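Local coordinates for protein aerobactin synthase IucC (Klebsiella pneumoniae, PDB 6CN7) that probably joins a second N-acetyl-N-hydroxylysine to citryl-N-acetyl-N-hydroxylysine at the expense of ATP, completing the siderophore aerobactin, at residues E96-D108 with A142-L155. The protein carries 5 engineered substitutions. Residues are numbered along the deposited sequence; the frame is centred on the assembly and turned at random.
Sequences EHMQDLYATLLGD and AFNKGRRGWGKEAL
F143 lays its ring against L101 on helix 91-114, opening a contact in which a loop with two beta turns, type I from F143 to G146 and type II from R147 to W150, wraps one side of that helix. The contact is CH-pi: L101 CB sits 3.9 Å from the F143 ring centroid, over the face, while L101 CD1 reaches F143 CE1 at 3.7 Å. A142 CB covers the opposite face of the ring.

Beyond the ring the backbones close up, D100 CA lying 3.7 Å from G146 CA, and G146 CA packs against both CB and OD1 of D100. T104 OG1 sits inside the first turn. It gives its proton to D100 O at 2.9 Å, reaching that oxygen from the opposite face to T104 N, and takes a weak bond from K145 N.

Two salt bridges flank this packing, E96 OE1 to R148 NH1 and D108 OD1 to K145 NZ. R148, bent at chi2 and chi3, curls back so that E96 crosses its guanidinium over one face, the two planes 46° apart, with E96 OE1 3.1 Å from R148 NH1. D100 OD2 lies near the guanidinium edge, too far for a salt bridge, and bonds to T551 OG1. Farther along, A103 CB meets L155 CD1 at 3.7 Å, joining helix 152-158 to helix 91-114. K145 CD passes over G107 CA, and the bend at chi4 (68°) turns K145 NZ, also bonded to S136 O, onto D108 OD1 at 2.6 Å, nearly along the C-O axis.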
loop_
_atom_site.group_PDB
_atom_site.type_symbol
_atom_site.label_atom_id
_atom_site.label_comp_id
_atom_site.label_asym_id
_atom_site.label_seq_id
_atom_site.Cartn_x
_atom_site.Cartn_y
_atom_site.Cartn_z
ATOM N N GLU A 96 -14.960 -6.231 -6.496
ATOM C CA GLU A 96 -13.641 -6.609 -6.994
ATOM C C GLU A 96 -13.542 -6.383 -8.496
ATOM O O GLU A 96 -12.553 -5.830 -8.990
ATOM C CB GLU A 96 -13.353 -8.072 -6.654
ATOM C CG GLU A 96 -13.159 -8.346 -5.174
ATOM C CD GLU A 96 -12.882 -9.809 -4.888
ATOM O OE1 GLU A 96 -12.755 -10.591 -5.854
ATOM O OE2 GLU A 96 -12.795 -10.176 -3.697
ATOM N N HIS A 97 -14.561 -6.812 -9.243
ATOM C CA HIS A 97 -14.529 -6.675 -10.694
ATOM C C HIS A 97 -14.722 -5.230 -11.125
ATOM O O HIS A 97 -14.257 -4.841 -12.203
ATOM C CB HIS A 97 -15.593 -7.570 -11.325
ATOM C CG HIS A 97 -15.268 -9.031 -11.253
ATOM N ND1 HIS A 97 -16.236 -10.010 -11.222
ATOM C CD2 HIS A 97 -14.079 -9.677 -11.208
ATOM C CE1 HIS A 97 -15.658 -11.197 -11.160
ATOM N NE2 HIS A 97 -14.349 -11.022 -11.150
ATOM N N MET A 98 -15.400 -4.422 -10.309
ATOM C CA MET A 98 -15.491 -2.993 -10.591
ATOM C C MET A 98 -14.108 -2.364 -10.633
ATOM O O MET A 98 -13.767 -1.641 -11.576
ATOM C CB MET A 98 -16.356 -2.306 -9.536
ATOM C CG MET A 98 -17.837 -2.518 -9.718
ATOM S SD MET A 98 -18.467 -1.782 -11.234
ATOM C CE MET A 98 -20.153 -2.380 -11.149
ATOM N N GLN A 99 -13.295 -2.623 -9.607
ATOM C CA GLN A 99 -11.944 -2.075 -9.583
ATOM C C GLN A 99 -11.128 -2.584 -10.762
ATOM O O GLN A 99 -10.430 -1.807 -11.423
ATOM C CB GLN A 99 -11.269 -2.419 -8.255
ATOM C CG GLN A 99 -11.855 -1.662 -7.073
ATOM C CD GLN A 99 -11.231 -2.059 -5.751
ATOM O OE1 GLN A 99 -10.559 -3.087 -5.650
ATOM N NE2 GLN A 99 -11.448 -1.241 -4.727
ATOM N N ASP A 100 -11.208 -3.887 -11.047
ATOM C CA ASP A 100 -10.567 -4.414 -12.248
ATOM C C ASP A 100 -11.146 -3.771 -13.501
ATOM O O ASP A 100 -10.418 -3.488 -14.457
ATOM C CB ASP A 100 -10.723 -5.932 -12.312
ATOM C CG ASP A 100 -9.993 -6.644 -11.189
ATOM O OD1 ASP A 100 -9.051 -6.053 -10.619
ATOM O OD2 ASP A 100 -10.359 -7.797 -10.878
ATOM N N LEU A 101 -12.460 -3.532 -13.512
ATOM C CA LEU A 101 -13.092 -2.896 -14.664
ATOM C C LEU A 101 -12.575 -1.477 -14.853
ATOM O O LEU A 101 -12.214 -1.080 -15.967
ATOM C CB LEU A 101 -14.614 -2.899 -14.495
ATOM C CG LEU A 101 -15.459 -2.258 -15.603
ATOM C CD1 LEU A 101 -16.838 -2.896 -15.618
ATOM C CD2 LEU A 101 -15.607 -0.745 -15.441
ATOM N N TYR A 102 -12.543 -0.690 -13.777
ATOM C CA TYR A 102 -12.119 0.698 -13.902
ATOM C C TYR A 102 -10.614 0.803 -14.102
ATOM O O TYR A 102 -10.142 1.734 -14.765
ATOM C CB TYR A 102 -12.567 1.500 -12.681
ATOM C CG TYR A 102 -14.045 1.825 -12.701
ATOM C CD1 TYR A 102 -14.558 2.734 -13.616
ATOM C CD2 TYR A 102 -14.930 1.221 -11.815
ATOM C CE1 TYR A 102 -15.905 3.036 -13.651
ATOM C CE2 TYR A 102 -16.285 1.520 -11.840
ATOM C CZ TYR A 102 -16.763 2.429 -12.762
ATOM O OH TYR A 102 -18.106 2.734 -12.798
ATOM N N ALA A 103 -9.845 -0.139 -13.553
ATOM C CA ALA A 103 -8.425 -0.197 -13.878
ATOM C C ALA A 103 -8.210 -0.422 -15.369
ATOM O O ALA A 103 -7.253 0.106 -15.947
ATOM C CB ALA A 103 -7.739 -1.299 -13.072
ATOM N N THR A 104 -9.089 -1.199 -16.008
ATOM C CA THR A 104 -8.959 -1.449 -17.441
ATOM C C THR A 104 -9.322 -0.210 -18.250
ATOM O O THR A 104 -8.629 0.130 -19.217
ATOM C CB THR A 104 -9.832 -2.636 -17.854
ATOM O OG1 THR A 104 -9.437 -3.802 -17.119
ATOM C CG2 THR A 104 -9.696 -2.920 -19.349
ATOM N N LEU A 105 -10.403 0.475 -17.875
ATOM C CA LEU A 105 -10.789 1.684 -18.594
ATOM C C LEU A 105 -9.721 2.762 -18.469
ATOM O O LEU A 105 -9.445 3.488 -19.431
ATOM C CB LEU A 105 -12.134 2.192 -18.074
ATOM C CG LEU A 105 -13.322 1.240 -18.248
ATOM C CD1 LEU A 105 -14.580 1.850 -17.649
ATOM C CD2 LEU A 105 -13.544 0.909 -19.716
ATOM N N LEU A 106 -9.113 2.888 -17.290
ATOM C CA LEU A 106 -8.022 3.841 -17.124
ATOM C C LEU A 106 -6.883 3.530 -18.084
ATOM O O LEU A 106 -6.362 4.427 -18.758
ATOM C CB LEU A 106 -7.530 3.827 -15.675
ATOM C CG LEU A 106 -8.432 4.537 -14.662
ATOM C CD1 LEU A 106 -7.978 4.241 -13.242
ATOM C CD2 LEU A 106 -8.445 6.040 -14.909
ATOM N N GLY A 107 -6.485 2.259 -18.163
ATOM C CA GLY A 107 -5.418 1.883 -19.076
ATOM C C GLY A 107 -5.807 2.070 -20.529
ATOM O O GLY A 107 -5.002 2.526 -21.345
ATOM N N ASP A 108 -7.049 1.723 -20.874
ATOM C CA ASP A 108 -7.513 1.917 -22.244
ATOM C C ASP A 108 -7.552 3.394 -22.611
ATOM O O ASP A 108 -7.299 3.753 -23.768
ATOM C CB ASP A 108 -8.889 1.273 -22.422
ATOM C CG ASP A 108 -8.842 -0.243 -22.313
ATOM O OD1 ASP A 108 -7.726 -0.804 -22.256
ATOM O OD2 ASP A 108 -9.920 -0.872 -22.282
ATOM N N ALA A 142 -11.950 -10.055 -19.969
ATOM C CA ALA A 142 -12.751 -8.838 -20.067
ATOM C C ALA A 142 -12.022 -7.635 -19.477
ATOM O O ALA A 142 -12.011 -6.554 -20.077
ATOM C CB ALA A 142 -14.093 -9.051 -19.368
ATOM N N PHE A 143 -11.416 -7.798 -18.305
ATOM C CA PHE A 143 -10.711 -6.721 -17.615
ATOM C C PHE A 143 -9.229 -7.084 -17.578
ATOM O O PHE A 143 -8.692 -7.489 -16.548
ATOM C CB PHE A 143 -11.285 -6.527 -16.211
ATOM C CG PHE A 143 -12.787 -6.460 -16.174
ATOM C CD1 PHE A 143 -13.486 -5.730 -17.122
ATOM C CD2 PHE A 143 -13.500 -7.139 -15.202
ATOM C CE1 PHE A 143 -14.868 -5.672 -17.094
ATOM C CE2 PHE A 143 -14.882 -7.084 -15.169
ATOM C CZ PHE A 143 -15.566 -6.349 -16.114
ATOM N N ASN A 144 -8.562 -6.930 -18.720
ATOM C CA ASN A 144 -7.205 -7.443 -18.871
ATOM C C ASN A 144 -6.143 -6.554 -18.235
ATOM O O ASN A 144 -4.956 -6.887 -18.324
ATOM C CB ASN A 144 -6.878 -7.652 -20.353
ATOM C CG ASN A 144 -6.906 -6.364 -21.150
ATOM O OD1 ASN A 144 -7.106 -5.283 -20.602
ATOM N ND2 ASN A 144 -6.696 -6.477 -22.458
ATOM N N LYS A 145 -6.520 -5.443 -17.602
ATOM C CA LYS A 145 -5.565 -4.614 -16.872
ATOM C C LYS A 145 -5.914 -4.487 -15.396
ATOM O O LYS A 145 -5.288 -3.690 -14.689
ATOM C CB LYS A 145 -5.467 -3.225 -17.503
ATOM C CG LYS A 145 -4.917 -3.225 -18.916
ATOM C CD LYS A 145 -4.918 -1.827 -19.498
ATOM C CE LYS A 145 -4.634 -1.851 -20.987
ATOM N NZ LYS A 145 -5.750 -2.483 -21.742
ATOM N N GLY A 146 -6.899 -5.237 -14.913
ATOM C CA GLY A 146 -7.145 -5.284 -13.485
ATOM C C GLY A 146 -6.017 -6.007 -12.774
ATOM O O GLY A 146 -5.496 -7.014 -13.253
ATOM N N ARG A 147 -5.613 -5.463 -11.630
ATOM C CA ARG A 147 -4.506 -6.034 -10.867
ATOM C C ARG A 147 -4.802 -5.803 -9.392
ATOM O O ARG A 147 -4.741 -4.666 -8.912
ATOM C CB ARG A 147 -3.179 -5.412 -11.289
ATOM C CG ARG A 147 -2.920 -5.490 -12.800
ATOM C CD ARG A 147 -1.754 -4.633 -13.226
ATOM N NE ARG A 147 -1.455 -4.767 -14.657
ATOM C CZ ARG A 147 -1.855 -3.924 -15.610
ATOM N NH1 ARG A 147 -2.585 -2.855 -15.314
ATOM N NH2 ARG A 147 -1.514 -4.146 -16.873
ATOM N N ARG A 148 -5.129 -6.884 -8.684
ATOM C CA ARG A 148 -5.679 -6.786 -7.337
ATOM C C ARG A 148 -4.807 -5.918 -6.438
ATOM O O ARG A 148 -3.598 -6.132 -6.323
ATOM C CB ARG A 148 -5.824 -8.185 -6.735
ATOM C CG ARG A 148 -6.424 -8.213 -5.339
ATOM C CD ARG A 148 -7.819 -7.613 -5.320
ATOM N NE ARG A 148 -8.684 -8.215 -6.331
ATOM C CZ ARG A 148 -9.311 -9.379 -6.190
ATOM N NH1 ARG A 148 -10.076 -9.843 -7.170
ATOM N NH2 ARG A 148 -9.175 -10.084 -5.073
ATOM N N GLY A 149 -5.438 -4.933 -5.802
ATOM C CA GLY A 149 -4.764 -4.053 -4.874
ATOM C C GLY A 149 -4.031 -2.886 -5.498
ATOM O O GLY A 149 -3.438 -2.088 -4.760
ATOM N N TRP A 150 -4.047 -2.753 -6.825
ATOM C CA TRP A 150 -3.354 -1.666 -7.513
ATOM C C TRP A 150 -4.346 -0.542 -7.793
ATOM O O TRP A 150 -5.276 -0.707 -8.586
ATOM C CB TRP A 150 -2.715 -2.154 -8.811
ATOM C CG TRP A 150 -1.496 -3.003 -8.607
ATOM C CD1 TRP A 150 -1.271 -3.883 -7.591
ATOM C CD2 TRP A 150 -0.327 -3.040 -9.435
ATOM N NE1 TRP A 150 -0.039 -4.471 -7.737
ATOM C CE2 TRP A 150 0.562 -3.971 -8.862
ATOM C CE3 TRP A 150 0.054 -2.377 -10.607
ATOM C CZ2 TRP A 150 1.807 -4.256 -9.418
ATOM C CZ3 TRP A 150 1.291 -2.664 -11.160
ATOM C CH2 TRP A 150 2.152 -3.595 -10.564
ATOM N N GLY A 151 -4.146 0.597 -7.133
ATOM C CA GLY A 151 -4.895 1.800 -7.427
ATOM C C GLY A 151 -4.271 2.583 -8.566
ATOM O O GLY A 151 -3.301 2.160 -9.199
ATOM N N LYS A 152 -4.847 3.761 -8.823
ATOM C CA LYS A 152 -4.386 4.585 -9.938
ATOM C C LYS A 152 -2.898 4.892 -9.836
ATOM O O LYS A 152 -2.209 4.977 -10.860
ATOM C CB LYS A 152 -5.194 5.880 -9.997
ATOM C CG LYS A 152 -4.900 6.758 -11.207
ATOM C CD LYS A 152 -5.949 7.855 -11.366
ATOM C CE LYS A 152 -5.623 8.784 -12.527
ATOM N NZ LYS A 152 -4.453 9.658 -12.235
ATOM N N GLU A 153 -2.380 5.057 -8.617
ATOM C CA GLU A 153 -0.968 5.385 -8.442
ATOM C C GLU A 153 -0.076 4.223 -8.869
ATOM O O GLU A 153 0.878 4.404 -9.635
ATOM C CB GLU A 153 -0.699 5.757 -6.983
ATOM C CG GLU A 153 0.705 6.283 -6.705
ATOM C CD GLU A 153 0.878 7.732 -7.119
ATOM O OE1 GLU A 153 -0.046 8.288 -7.751
ATOM O OE2 GLU A 153 1.936 8.319 -6.804
ATOM N N ALA A 154 -0.372 3.020 -8.376
ATOM C CA ALA A 154 0.461 1.862 -8.682
ATOM C C ALA A 154 0.358 1.479 -10.152
ATOM O O ALA A 154 1.355 1.083 -10.766
ATOM C CB ALA A 154 0.065 0.689 -7.790
ATOM N N LEU A 155 -0.840 1.585 -10.731
ATOM C CA LEU A 155 -1.003 1.317 -12.156
ATOM C C LEU A 155 -0.110 2.228 -12.988
ATOM O O LEU A 155 0.615 1.767 -13.878
ATOM C CB LEU A 155 -2.469 1.493 -12.556
ATOM C CG LEU A 155 -3.461 0.489 -11.959
ATOM C CD1 LEU A 155 -4.900 0.958 -12.145
ATOM C CD2 LEU A 155 -3.269 -0.885 -12.581
HETATM O O HOH W 1 -8.391 -4.481 -6.518
#